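Local coordinates for protein interacting with Hsp90 1 (Saccharomyces cerevisiae, PDB 4CHH) that works in the R2TP complex with Hsp90, to which it recruits Tel2 in a phosphorylation-dependent manner, and is involved in pre-rRNA processing, at residues A[59-64]-A[149-154]; A[94-99]-A[140-145]; A[108-113]-A[162-167]. All blocks are in the same frame, centred on the assembly; numbering follows the deposited sequence. Where two conformers were deposited one is given.

The PIH1 N-terminal domain illustrates how one curved mixed sheet gathers distant parts of a chain. Along the sequence the segments run 59-64, 94-99, 108-113, 140-145, 149-154 and 162-167; interaction 2 is nested within the loop closed by interaction 1, whereas interaction 3 crosses both. Their centres lie about 9 Å (1 and 2), 11 Å (1 and 3) and 14 Å (2 and 3) apart. E144 of helix 129-147 binds L151 and R153, joining interactions 1 and 2. Strands 58-66 and 109-118 are neighbours, and N62 reaches the loop at K164. Strands 95-103 and 109-118 are neighbours too, with W113 packing on C143 and Y99, so the three contacts join helix and loop to one sheet.

Interaction 1 of 3, residues A[59-64]-A[149-154]; sequences VFINVC and VVLCRD
L151 divides its two methyl groups between V59 and I61, an example of how one branched side chain can bridge residues two apart on the same face of a strand. Its CD2 meets the isopropyl group of V59, with V59 CG2 at 3.9 Å from L151 CD2, and V59 CG1 only slightly farther off. The other branch reaches along the strand, where L151 CD1 stands 4.1 Å from I61 CD1. The side chains of V59 and L151 cross at about a right angle, so the leucine methyl is laid across the valine fork; toward I61 the approach is oblique and terminal methyl faces terminal methyl. With CG anti to the carbonyl carbon (chi1 -56°) and CD1 continuing the extended chain, CD1 reaches I61 while CD2 branches off toward V59. The reach of the side chain thus spans a gap between backbones in which V59 CA and L151 CA are 8.0 Å apart.

All three touching residues are buried, and the contact is wholly apolar. Polar groups hold the leucine's backbone instead: R153 NH1 makes a weak hydrogen bond of 2.9 Å to L151 O, while E144 accepts a hydrogen bond from L151 N and also forms a salt bridge with R153. A further salt bridge joins R153 to E137, so two helix carboxylates help to fix the arginine beside the chain.

Strands 58-66 and 149-151 are both antiparallel partners of the long strand 29-47. Strand 58-66 also pairs in parallel with strand 109-118, and helix 129-147 packs close by, with L140 against I61.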
loop_
_atom_site.group_PDB
_atom_site.type_symbol
_atom_site.label_atom_id
_atom_site.label_comp_id
_atom_site.label_asym_id
_atom_site.label_seq_id
_atom_site.Cartn_x
_atom_site.Cartn_y
_atom_site.Cartn_z
ATOM N N VAL A 59 -6.923 -11.615 0.578
ATOM C CA VAL A 59 -6.683 -10.190 0.637
ATOM C C VAL A 59 -5.802 -9.800 -0.538
ATOM O O VAL A 59 -4.832 -10.495 -0.862
ATOM C CB VAL A 59 -6.073 -9.751 2.015
ATOM C CG1 VAL A 59 -5.576 -8.297 1.957
ATOM C CG2 VAL A 59 -7.101 -9.901 3.130
ATOM N N PHE A 60 -6.140 -8.681 -1.162
ATOM C CA PHE A 60 -5.344 -8.103 -2.237
ATOM C C PHE A 60 -4.993 -6.680 -1.918
ATOM O O PHE A 60 -5.849 -5.895 -1.502
ATOM C CB PHE A 60 -6.056 -8.154 -3.584
ATOM C CG PHE A 60 -6.315 -9.546 -4.089
ATOM C CD1 PHE A 60 -7.475 -10.227 -3.733
ATOM C CD2 PHE A 60 -5.424 -10.163 -4.960
ATOM C CE1 PHE A 60 -7.720 -11.521 -4.204
ATOM C CE2 PHE A 60 -5.684 -11.455 -5.452
ATOM C CZ PHE A 60 -6.826 -12.122 -5.061
ATOM N N ILE A 61 -3.740 -6.341 -2.126
ATOM C CA ILE A 61 -3.288 -4.971 -1.928
ATOM C C ILE A 61 -2.768 -4.451 -3.257
ATOM O O ILE A 61 -1.838 -5.028 -3.813
ATOM C CB ILE A 61 -2.212 -4.843 -0.811
ATOM C CG1 ILE A 61 -2.745 -5.291 0.555
ATOM C CG2 ILE A 61 -1.636 -3.414 -0.803
ATOM C CD1 ILE A 61 -1.643 -5.540 1.700
ATOM N N ASN A 62 -3.371 -3.370 -3.758
ATOM C CA ASN A 62 -2.920 -2.715 -4.970
ATOM C C ASN A 62 -1.812 -1.702 -4.639
ATOM O O ASN A 62 -2.111 -0.642 -4.120
ATOM C CB ASN A 62 -4.109 -2.026 -5.685
ATOM C CG ASN A 62 -5.078 -3.026 -6.304
ATOM O OD1 ASN A 62 -4.675 -3.995 -6.929
ATOM N ND2 ASN A 62 -6.367 -2.869 -6.077
ATOM N N VAL A 63 -0.539 -2.038 -4.944
ATOM C CA VAL A 63 0.587 -1.109 -4.762
ATOM C C VAL A 63 0.583 -0.227 -5.995
ATOM O O VAL A 63 0.667 -0.710 -7.118
ATOM C CB VAL A 63 1.960 -1.774 -4.525
ATOM C CG1 VAL A 63 3.003 -0.729 -4.129
ATOM C CG2 VAL A 63 1.858 -2.878 -3.480
ATOM N N CYS A 64 0.365 1.037 -5.787
ATOM C CA CYS A 64 0.167 1.965 -6.871
ATOM C C CYS A 64 0.895 3.258 -6.564
ATOM O O CYS A 64 1.474 3.379 -5.487
ATOM C CB CYS A 64 -1.332 2.178 -7.080
ATOM S SG CYS A 64 -2.238 2.616 -5.569
ATOM N N VAL A 149 -6.650 -5.113 11.290
ATOM C CA VAL A 149 -6.671 -6.473 10.758
ATOM C C VAL A 149 -5.313 -7.076 10.970
ATOM O O VAL A 149 -4.369 -6.347 11.230
ATOM C CB VAL A 149 -7.101 -6.520 9.248
ATOM C CG1 VAL A 149 -8.531 -6.004 9.075
ATOM C CG2 VAL A 149 -6.119 -5.763 8.330
ATOM N N VAL A 150 -5.206 -8.410 10.865
ATOM C CA VAL A 150 -3.924 -9.111 10.958
ATOM C C VAL A 150 -3.803 -9.856 9.640
ATOM O O VAL A 150 -4.733 -10.575 9.283
ATOM C CB VAL A 150 -3.781 -10.016 12.225
ATOM C CG1 VAL A 150 -2.463 -10.806 12.195
ATOM C CG2 VAL A 150 -3.876 -9.177 13.518
ATOM N N LEU A 151 -2.730 -9.598 8.864
ATOM C CA LEU A 151 -2.550 -10.236 7.541
ATOM C C LEU A 151 -1.405 -11.239 7.580
ATOM O O LEU A 151 -0.448 -11.023 8.300
ATOM C CB LEU A 151 -2.320 -9.169 6.434
ATOM C CG LEU A 151 -3.436 -8.068 6.313
ATOM C CD1 LEU A 151 -3.047 -6.984 5.315
ATOM C CD2 LEU A 151 -4.783 -8.657 5.981
ATOM N N CYS A 152 -1.543 -12.362 6.871
ATOM C CA CYS A 152 -0.540 -13.437 6.834
ATOM C C CYS A 152 0.711 -13.012 6.056
ATOM O O CYS A 152 0.603 -12.447 4.971
ATOM C CB CYS A 152 -1.129 -14.724 6.253
ATOM S SG CYS A 152 -0.070 -16.177 6.493
ATOM N N ARG A 153 1.890 -13.267 6.642
ATOM C CA ARG A 153 3.202 -13.016 6.047
ATOM C C ARG A 153 3.701 -14.284 5.318
ATOM O O ARG A 153 4.642 -14.204 4.540
ATOM C CB ARG A 153 4.231 -12.557 7.130
ATOM C CG ARG A 153 3.844 -11.253 7.912
ATOM C CD ARG A 153 3.567 -10.078 6.989
ATOM N NE ARG A 153 3.617 -8.774 7.668
ATOM C CZ ARG A 153 2.584 -8.160 8.228
ATOM N NH1 ARG A 153 1.396 -8.746 8.267
ATOM N NH2 ARG A 153 2.736 -6.959 8.778
ATOM N N ASP A 154 3.073 -15.437 5.539
ATOM C CA ASP A 154 3.518 -16.693 4.891
ATOM C C ASP A 154 2.713 -16.986 3.631
ATOM O O ASP A 154 3.301 -17.294 2.587
ATOM C CB ASP A 154 3.417 -17.888 5.862
ATOM C CG ASP A 154 4.148 -17.706 7.183
ATOM O OD1 ASP A 154 5.174 -17.012 7.199
ATOM O OD2 ASP A 154 3.672 -18.241 8.198
#

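Interaction 2 of 3, residues A[94-99]-A[140-145]; sequences IITSCY and LESCEI
T96 faces S142 and C143 with its two different branches, and the helix answers with different atoms. T96 OG1 lies 3.4 Å from S142 CB, so the threonine oxygen meets the serine methylene rather than its hydroxyl. The threonine methyl takes the next residue, with T96 CG2 4.0 Å from C143 SG. I94, two residues earlier, adds the end of its chain, and I94 CD1 rests 3.7 Å from S142 OG. T96 CG2 is trans to the residue's own nitrogen, while OG1 stands beside that nitrogen (chi1 -52°); the fork therefore spans two consecutive helix residues.

In the next shell, S142 OG has its polar partner within the helix, the carbonyl of W138 one turn back, and meets the strand through van der Waals contact with I94. C143 also packs on W113 of the neighbouring strand 109-118, and I94 continues onto W138 and C139. A weak hydrogen bond from R146 to T96 O adds a polar tie between helix and strand. Farther along, S97 OG donates to C98 O at 2.9 Å, from 40° out of the carbonyl plane, and is also bonded to the backbone N of D114.

Backbone bonds of I95 with C116 and of S97 with D114 set this segment against strand 109-118. I95 points its side chain away from the helix, onto V173, while T96 points toward it, the alternation common to beta strands in general. The helix-on-sheet character comes from helix 129-147, which covers the face to which I94 and T96 point, in the mixed sheet of the PIH1 N-terminal domain.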
loop_
_atom_site.group_PDB
_atom_site.type_symbol
_atom_site.label_atom_id
_atom_site.label_comp_id
_atom_site.label_asym_id
_atom_site.label_seq_id
_atom_site.Cartn_x
_atom_site.Cartn_y
_atom_site.Cartn_z
ATOM N N ILE A 94 3.160 6.092 2.582
ATOM C CA ILE A 94 2.068 5.342 1.954
ATOM C C ILE A 94 0.731 5.994 2.314
ATOM O O ILE A 94 0.474 6.233 3.486
ATOM C CB ILE A 94 2.066 3.822 2.347
ATOM C CG1 ILE A 94 3.458 3.165 2.100
ATOM C CG2 ILE A 94 0.939 3.054 1.583
ATOM C CD1 ILE A 94 3.718 1.942 2.833
ATOM N N ILE A 95 -0.125 6.212 1.312
ATOM C CA ILE A 95 -1.491 6.642 1.507
ATOM C C ILE A 95 -2.356 5.419 1.135
ATOM O O ILE A 95 -2.307 4.928 0.005
ATOM C CB ILE A 95 -1.855 7.950 0.748
ATOM C CG1 ILE A 95 -0.982 9.140 1.269
ATOM C CG2 ILE A 95 -3.367 8.265 0.972
ATOM C CD1 ILE A 95 -0.941 10.363 0.391
ATOM N N THR A 96 -3.106 4.908 2.115
ATOM C CA THR A 96 -3.906 3.687 1.979
ATOM C C THR A 96 -5.370 4.025 1.932
ATOM O O THR A 96 -5.861 4.818 2.739
ATOM C CB THR A 96 -3.595 2.718 3.142
ATOM O OG1 THR A 96 -2.186 2.548 3.206
ATOM C CG2 THR A 96 -4.256 1.363 2.979
ATOM N N SER A 97 -6.074 3.386 1.012
ATOM C CA SER A 97 -7.505 3.584 0.861
ATOM C C SER A 97 -8.276 2.830 1.932
ATOM O O SER A 97 -7.730 1.951 2.599
ATOM C CB SER A 97 -7.929 3.097 -0.523
ATOM O OG SER A 97 -7.892 1.679 -0.609
ATOM N N CYS A 98 -9.585 3.088 2.023
ATOM C CA CYS A 98 -10.451 2.251 2.830
ATOM C C CYS A 98 -10.544 0.905 2.052
ATOM O O CYS A 98 -10.285 0.896 0.840
ATOM C CB CYS A 98 -11.814 2.912 3.018
ATOM S SG CYS A 98 -12.863 2.853 1.542
ATOM N N TYR A 99 -10.817 -0.217 2.729
ATOM C CA TYR A 99 -10.895 -1.481 2.008
ATOM C C TYR A 99 -12.178 -1.524 1.193
ATOM O O TYR A 99 -13.145 -0.815 1.481
ATOM C CB TYR A 99 -10.770 -2.725 2.932
ATOM C CG TYR A 99 -11.905 -2.892 3.921
ATOM C CD1 TYR A 99 -13.110 -3.483 3.540
ATOM C CD2 TYR A 99 -11.775 -2.459 5.238
ATOM C CE1 TYR A 99 -14.179 -3.575 4.426
ATOM C CE2 TYR A 99 -12.831 -2.569 6.142
ATOM C CZ TYR A 99 -14.024 -3.149 5.737
ATOM O OH TYR A 99 -15.063 -3.279 6.624
ATOM N N LEU A 140 1.599 -3.980 4.000
ATOM C CA LEU A 140 0.839 -4.889 4.847
ATOM C C LEU A 140 0.551 -4.244 6.200
ATOM O O LEU A 140 -0.581 -4.288 6.659
ATOM C CB LEU A 140 1.588 -6.219 5.053
ATOM C CG LEU A 140 1.721 -7.110 3.812
ATOM C CD1 LEU A 140 2.908 -8.047 3.947
ATOM C CD2 LEU A 140 0.441 -7.867 3.531
ATOM N N GLU A 141 1.573 -3.635 6.834
ATOM C CA GLU A 141 1.387 -2.951 8.121
ATOM C C GLU A 141 0.404 -1.798 7.997
ATOM O O GLU A 141 -0.378 -1.572 8.917
ATOM C CB GLU A 141 2.729 -2.414 8.660
ATOM C CG GLU A 141 3.680 -3.528 9.067
ATOM C CD GLU A 141 5.083 -3.119 9.507
ATOM O OE1 GLU A 141 5.580 -2.051 9.079
ATOM O OE2 GLU A 141 5.717 -3.917 10.231
ATOM N N SER A 142 0.434 -1.068 6.862
ATOM C CA SER A 142 -0.483 0.065 6.661
ATOM C C SER A 142 -1.938 -0.363 6.699
ATOM O O SER A 142 -2.736 0.352 7.295
ATOM C CB SER A 142 -0.189 0.806 5.362
ATOM O OG SER A 142 1.140 1.287 5.415
ATOM N N CYS A 143 -2.301 -1.511 6.068
ATOM C CA CYS A 143 -3.700 -1.974 6.075
ATOM C C CYS A 143 -4.070 -2.454 7.459
ATOM O O CYS A 143 -5.187 -2.209 7.917
ATOM C CB CYS A 143 -3.925 -3.056 5.017
ATOM S SG CYS A 143 -3.421 -2.548 3.348
ATOM N N GLU A 144 -3.119 -3.139 8.131
ATOM C CA GLU A 144 -3.281 -3.647 9.493
ATOM C C GLU A 144 -3.576 -2.513 10.480
ATOM O O GLU A 144 -4.431 -2.661 11.341
ATOM C CB GLU A 144 -2.015 -4.384 9.937
ATOM C CG GLU A 144 -1.886 -5.731 9.253
ATOM C CD GLU A 144 -0.644 -6.482 9.650
ATOM O OE1 GLU A 144 0.417 -5.835 9.837
ATOM O OE2 GLU A 144 -0.727 -7.730 9.743
ATOM N N ILE A 145 -2.849 -1.399 10.358
ATOM C CA ILE A 145 -2.999 -0.226 11.215
ATOM C C ILE A 145 -4.354 0.477 10.967
ATOM O O ILE A 145 -5.104 0.725 11.929
ATOM C CB ILE A 145 -1.794 0.756 11.028
ATOM C CG1 ILE A 145 -0.537 0.191 11.726
ATOM C CG2 ILE A 145 -2.104 2.192 11.560
ATOM C CD1 ILE A 145 0.837 0.804 11.191
#

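Interaction 3 of 3, residues A[108-113]-A[162-167]; sequences QECYVW and KKKGAE
K164 lays its aliphatic chain beside V112 and C110, showing how a lysine can use its methylenes as well as its charge. Its CB points toward strand 109-118 and comes up beside F60, on the adjoining strand. CG is trans to the residue's own nitrogen (chi1 177°), and K164 CG touches the valine methyl V112 CG2 at 4.2 Å, the two side chains crossing at about a right angle. A bend follows at the second torsion (chi2 73°), turning CD along the F60 ring.

The lysine belongs to the connection between strands 149-151 and 171-174, a segment without regular secondary structure that lies over the parallel pair 58-66 and 109-118 of the mixed PIH1-domain sheet. Its backbone is held there too, since K164 N is hydrogen-bonded to the side-chain oxygen of N62.

Past the bend, K164 CE approaches C110 SG at 4.4 Å; because C110 was modelled in two conformers, this loose contact is tentative. NZ at the tip belongs to a cation-pi interaction with F60, so the charged end remains with the ring that its methylenes follow.

The neighbouring loop residues have their own brace: K163 NZ donates to G165 O at 3.0 Å, in the carbonyl plane, and G165 turns the backbone with a positive phi of 94°. On the strand, Y111 carries its side chain to the face away from K164, where Y111 OH donates to E109 OE1 at 2.6 Å and is also hydrogen-bonded to the backbone N of Q54.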
loop_
_atom_site.group_PDB
_atom_site.type_symbol
_atom_site.label_atom_id
_atom_site.label_comp_id
_atom_site.label_asym_id
_atom_site.label_seq_id
_atom_site.Cartn_x
_atom_site.Cartn_y
_atom_site.Cartn_z
ATOM N N GLN A 108 -16.980 -16.303 -2.756
ATOM C CA GLN A 108 -16.425 -15.986 -1.441
ATOM C C GLN A 108 -15.816 -14.600 -1.437
ATOM O O GLN A 108 -15.155 -14.195 -2.392
ATOM C CB GLN A 108 -15.413 -17.037 -0.955
ATOM C CG GLN A 108 -15.874 -18.507 -1.094
ATOM C CD GLN A 108 -17.210 -18.823 -0.444
ATOM O OE1 GLN A 108 -17.465 -18.517 0.728
ATOM N NE2 GLN A 108 -18.091 -19.463 -1.198
ATOM N N GLU A 109 -16.073 -13.862 -0.356
ATOM C CA GLU A 109 -15.573 -12.499 -0.160
ATOM C C GLU A 109 -14.049 -12.399 -0.177
ATOM O O GLU A 109 -13.373 -13.255 0.387
ATOM C CB GLU A 109 -16.038 -11.959 1.209
ATOM C CG GLU A 109 -17.508 -11.637 1.312
ATOM C CD GLU A 109 -17.937 -10.965 2.603
ATOM O OE1 GLU A 109 -17.140 -10.908 3.572
ATOM O OE2 GLU A 109 -19.092 -10.488 2.638
ATOM N N CYS A 110 -13.531 -11.337 -0.806
ATOM C CA CYS A 110 -12.110 -11.018 -0.751
ATOM C C CYS A 110 -11.980 -9.497 -0.558
ATOM O O CYS A 110 -12.834 -8.723 -1.000
ATOM C CB CYS A 110 -11.305 -11.567 -1.932
ATOM S SG CYS A 110 -11.330 -10.551 -3.426
ATOM N N TYR A 111 -10.976 -9.093 0.224
ATOM C CA TYR A 111 -10.816 -7.691 0.612
ATOM C C TYR A 111 -9.668 -7.052 -0.093
ATOM O O TYR A 111 -8.621 -7.660 -0.278
ATOM C CB TYR A 111 -10.705 -7.554 2.135
ATOM C CG TYR A 111 -11.789 -8.348 2.823
ATOM C CD1 TYR A 111 -13.139 -8.069 2.599
ATOM C CD2 TYR A 111 -11.473 -9.432 3.631
ATOM C CE1 TYR A 111 -14.139 -8.853 3.163
ATOM C CE2 TYR A 111 -12.467 -10.182 4.253
ATOM C CZ TYR A 111 -13.797 -9.902 4.002
ATOM O OH TYR A 111 -14.755 -10.660 4.610
ATOM N N VAL A 112 -9.914 -5.848 -0.580
ATOM C CA VAL A 112 -8.977 -5.111 -1.418
ATOM C C VAL A 112 -8.668 -3.734 -0.816
ATOM O O VAL A 112 -9.578 -2.987 -0.474
ATOM C CB VAL A 112 -9.535 -4.987 -2.873
ATOM C CG1 VAL A 112 -8.574 -4.241 -3.792
ATOM C CG2 VAL A 112 -9.888 -6.356 -3.463
ATOM N N TRP A 113 -7.374 -3.406 -0.725
ATOM C CA TRP A 113 -6.871 -2.095 -0.307
ATOM C C TRP A 113 -5.964 -1.549 -1.371
ATOM O O TRP A 113 -5.263 -2.322 -2.032
ATOM C CB TRP A 113 -6.036 -2.193 0.990
ATOM C CG TRP A 113 -6.773 -2.308 2.278
ATOM C CD1 TRP A 113 -7.037 -1.293 3.149
ATOM C CD2 TRP A 113 -7.123 -3.530 2.966
ATOM N NE1 TRP A 113 -7.577 -1.797 4.314
ATOM C CE2 TRP A 113 -7.635 -3.164 4.235
ATOM C CE3 TRP A 113 -7.066 -4.895 2.628
ATOM C CZ2 TRP A 113 -8.107 -4.108 5.160
ATOM C CZ3 TRP A 113 -7.520 -5.838 3.550
ATOM C CH2 TRP A 113 -8.021 -5.446 4.805
ATOM N N LYS A 162 -1.374 -5.915 -12.867
ATOM C CA LYS A 162 -1.037 -4.576 -12.378
ATOM C C LYS A 162 -1.947 -4.162 -11.181
ATOM O O LYS A 162 -1.515 -3.420 -10.307
ATOM C CB LYS A 162 -1.149 -3.549 -13.521
ATOM C CG LYS A 162 0.048 -3.599 -14.485
ATOM C CD LYS A 162 -0.026 -2.499 -15.539
ATOM N N LYS A 163 -3.193 -4.644 -11.162
ATOM C CA LYS A 163 -4.157 -4.329 -10.104
ATOM C C LYS A 163 -5.235 -5.408 -10.031
ATOM O O LYS A 163 -5.466 -6.124 -10.998
ATOM C CB LYS A 163 -4.807 -2.924 -10.318
ATOM C CG LYS A 163 -5.676 -2.849 -11.595
ATOM C CD LYS A 163 -6.432 -1.528 -11.758
ATOM C CE LYS A 163 -7.018 -1.382 -13.163
ATOM N NZ LYS A 163 -7.836 -2.564 -13.564
ATOM N N LYS A 164 -5.889 -5.498 -8.876
ATOM C CA LYS A 164 -7.040 -6.341 -8.622
ATOM C C LYS A 164 -8.254 -5.443 -8.685
ATOM O O LYS A 164 -8.270 -4.403 -8.032
ATOM C CB LYS A 164 -6.933 -7.053 -7.259
ATOM C CG LYS A 164 -8.146 -7.905 -6.903
ATOM C CD LYS A 164 -8.214 -9.206 -7.729
ATOM C CE LYS A 164 -9.451 -10.002 -7.422
ATOM N NZ LYS A 164 -9.342 -11.367 -7.992
ATOM N N GLY A 165 -9.234 -5.831 -9.502
ATOM C CA GLY A 165 -10.467 -5.078 -9.672
ATOM C C GLY A 165 -10.429 -4.113 -10.840
ATOM O O GLY A 165 -9.467 -4.085 -11.617
ATOM N N ALA A 166 -11.495 -3.316 -10.987
ATOM C CA ALA A 166 -11.564 -2.353 -12.085
ATOM C C ALA A 166 -10.681 -1.125 -11.747
ATOM O O ALA A 166 -9.725 -1.256 -10.976
ATOM C CB ALA A 166 -13.025 -1.956 -12.349
ATOM N N GLU A 167 -10.987 0.054 -12.295
ATOM C CA GLU A 167 -10.213 1.273 -12.063
ATOM C C GLU A 167 -9.955 1.507 -10.560
ATOM O O GLU A 167 -10.847 1.269 -9.753
ATOM C CB GLU A 167 -10.942 2.476 -12.676
ATOM C CG GLU A 167 -11.203 2.348 -14.168
#